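Local coordinates for uncharacterized protein (Parabacteroides merdae ATCC 43184, PDB 5BMT) that is of unknown function but combines an immunoglobulin-like fold with an OB domain like that of a lipoprotein family, at residues T21-I26 with P33-T38. Sequence-based numbering, arbitrary orientation.
Sequences TMRTLI and PLYVAT. With SO4 (sulfate ion), chain C.
The carbonyl O of Leu34 accepts the amide of Ile26 (N to O 2.8 Å) in its carbonyl plane, and Leu34 N returns a bond to Ile26 O. These two bonds make an antiparallel hydrogen-bonded pair, a single bridge; CA of Leu25 and CA of Tyr35 stay 4.8 Å apart. A water continues the link, donating to Thr24 O and accepting from Val36 N. Branched apolar residues suit the buried flank: Ile26 CG1 lies on Leu34 CB (3.8 Å), and Leu25 CD2 meets Tyr35 CB. Arg23, with CG anti to the backbone N (chi1 178°), lays CG and CD by Tyr35 CD1, then bends at chi3. Arg23 NH1 sits 3.3 Å above the centre of the electron-rich Tyr35 ring, a cation-pi contact with the planes nearly perpendicular (88°). The long arginine also reaches an anion: Arg23 NE and NH2 donate to two oxygens of a sulfate, probably from the crystallisation liquor, which Thr21 OG1 also binds. A leucine in place of Arg23 would probably leave the Tyr35 face without its cation and the sulfate without two donors. The bridge joins outermost strands 24-28 and 34-35 of a five-strand sheet, consistent with OB-barrel closure; Ile26 touches Ala53 and Leu34 Phe55 of strand 50-57, while Ala40 of helix 37-40 meets Thr24 and Tyr35.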
loop_
_atom_site.group_PDB
_atom_site.type_symbol
_atom_site.label_atom_id
_atom_site.label_comp_id
_atom_site.label_asym_id
_atom_site.label_seq_id
_atom_site.Cartn_x
_atom_site.Cartn_y
_atom_site.Cartn_z
ATOM N N THR A 21 15.281 12.995 -14.786
ATOM C CA THR A 21 15.331 13.581 -16.125
ATOM C C THR A 21 13.955 13.514 -16.809
ATOM O O THR A 21 13.846 13.655 -18.034
ATOM C CB THR A 21 16.443 12.953 -16.940
ATOM O OG1 THR A 21 16.280 11.543 -16.923
ATOM C CG2 THR A 21 17.831 13.339 -16.402
HETATM N N MSE A 22 12.893 13.353 -16.001
HETATM C CA MSE A 22 11.510 13.468 -16.441
HETATM C C MSE A 22 11.079 12.401 -17.423
HETATM O O MSE A 22 10.190 12.638 -18.262
HETATM C CB MSE A 22 11.206 14.873 -17.024
HETATM C CG MSE A 22 11.633 16.040 -16.100
HETATM SE SE MSE A 22 11.156 15.852 -14.207
HETATM C CE MSE A 22 9.359 16.145 -14.408
ATOM N N ARG A 23 11.636 11.207 -17.275
ATOM C CA ARG A 23 11.148 10.030 -17.973
ATOM C C ARG A 23 10.122 9.404 -17.044
ATOM O O ARG A 23 10.377 9.305 -15.832
ATOM C CB ARG A 23 12.302 9.063 -18.256
ATOM C CG ARG A 23 11.852 7.781 -18.956
ATOM C CD ARG A 23 13.001 6.817 -19.164
ATOM N NE ARG A 23 13.970 7.298 -20.151
ATOM C CZ ARG A 23 13.903 7.043 -21.458
ATOM N NH1 ARG A 23 12.943 6.259 -21.942
ATOM N NH2 ARG A 23 14.840 7.510 -22.281
ATOM N N THR A 24 8.973 8.949 -17.578
ATOM C CA THR A 24 8.005 8.286 -16.703
ATOM C C THR A 24 8.407 6.829 -16.534
ATOM O O THR A 24 8.489 6.085 -17.534
ATOM C CB THR A 24 6.577 8.370 -17.276
ATOM O OG1 THR A 24 6.205 9.755 -17.307
ATOM C CG2 THR A 24 5.553 7.571 -16.437
ATOM N N LEU A 25 8.639 6.437 -15.289
ATOM C CA LEU A 25 9.001 5.065 -14.918
ATOM C C LEU A 25 7.981 4.489 -13.972
ATOM O O LEU A 25 7.128 5.199 -13.411
ATOM C CB LEU A 25 10.374 5.097 -14.183
ATOM C CG LEU A 25 11.586 5.673 -14.942
ATOM C CD1 LEU A 25 12.845 5.608 -14.082
ATOM C CD2 LEU A 25 11.834 4.915 -16.239
ATOM N N ILE A 26 8.060 3.159 -13.801
ATOM C CA ILE A 26 7.293 2.512 -12.752
ATOM C C ILE A 26 8.314 1.952 -11.759
ATOM O O ILE A 26 9.397 1.456 -12.144
ATOM C CB ILE A 26 6.241 1.493 -13.203
ATOM C CG1 ILE A 26 6.877 0.293 -13.875
ATOM C CG2 ILE A 26 5.191 2.211 -14.127
ATOM C CD1 ILE A 26 5.869 -0.916 -14.064
ATOM N N PRO A 33 13.651 0.006 -11.044
ATOM C CA PRO A 33 12.766 0.901 -11.819
ATOM C C PRO A 33 12.699 0.436 -13.268
ATOM O O PRO A 33 13.687 -0.061 -13.825
ATOM C CB PRO A 33 13.448 2.278 -11.723
ATOM C CG PRO A 33 14.354 2.177 -10.497
ATOM C CD PRO A 33 14.836 0.724 -10.539
ATOM N N LEU A 34 11.515 0.611 -13.875
ATOM C CA LEU A 34 11.265 0.179 -15.241
ATOM C C LEU A 34 10.733 1.272 -16.105
ATOM O O LEU A 34 9.887 2.042 -15.665
ATOM C CB LEU A 34 10.208 -0.940 -15.242
ATOM C CG LEU A 34 10.508 -2.137 -14.327
ATOM C CD1 LEU A 34 9.338 -3.086 -14.339
ATOM C CD2 LEU A 34 11.789 -2.839 -14.756
ATOM N N TYR A 35 11.156 1.270 -17.374
ATOM C CA TYR A 35 10.558 2.110 -18.390
ATOM C C TYR A 35 9.635 1.237 -19.215
ATOM O O TYR A 35 10.100 0.316 -19.904
ATOM C CB TYR A 35 11.589 2.806 -19.273
ATOM C CG TYR A 35 10.939 3.603 -20.381
ATOM C CD1 TYR A 35 10.131 4.705 -20.092
ATOM C CD2 TYR A 35 11.063 3.207 -21.711
ATOM C CE1 TYR A 35 9.519 5.435 -21.109
ATOM C CE2 TYR A 35 10.431 3.911 -22.735
ATOM C CZ TYR A 35 9.668 5.030 -22.428
ATOM O OH TYR A 35 9.076 5.727 -23.458
ATOM N N VAL A 36 8.333 1.526 -19.152
ATOM C CA VAL A 36 7.319 0.844 -19.942
ATOM C C VAL A 36 6.700 1.925 -20.839
ATOM O O VAL A 36 5.951 2.768 -20.328
ATOM C CB VAL A 36 6.267 0.103 -19.093
ATOM C CG1 VAL A 36 5.270 -0.646 -19.985
ATOM C CG2 VAL A 36 6.927 -0.874 -18.109
ATOM N N ALA A 37 7.067 1.952 -22.137
ATOM C CA ALA A 37 6.629 3.022 -23.054
ATOM C C ALA A 37 5.113 3.148 -23.135
ATOM O O ALA A 37 4.602 4.273 -23.131
ATOM C CB ALA A 37 7.192 2.777 -24.439
ATOM N N THR A 38 4.382 2.020 -23.155
ATOM C CA THR A 38 2.919 2.091 -23.226
ATOM C C THR A 38 2.339 2.811 -21.988
ATOM O O THR A 38 1.501 3.707 -22.150
ATOM C CB THR A 38 2.315 0.691 -23.412
ATOM O OG1 THR A 38 2.736 -0.169 -22.351
ATOM C CG2 THR A 38 2.632 0.102 -24.777
HETATM S S SO4 C . 16.941 9.678 -19.913
HETATM O O1 SO4 C . 16.180 8.706 -19.089
HETATM O O2 SO4 C . 18.367 9.542 -19.620
HETATM O O3 SO4 C . 16.642 9.449 -21.341
HETATM O O4 SO4 C . 16.484 11.043 -19.574
HETATM O O HOH W 1 7.070 3.701 -17.750
#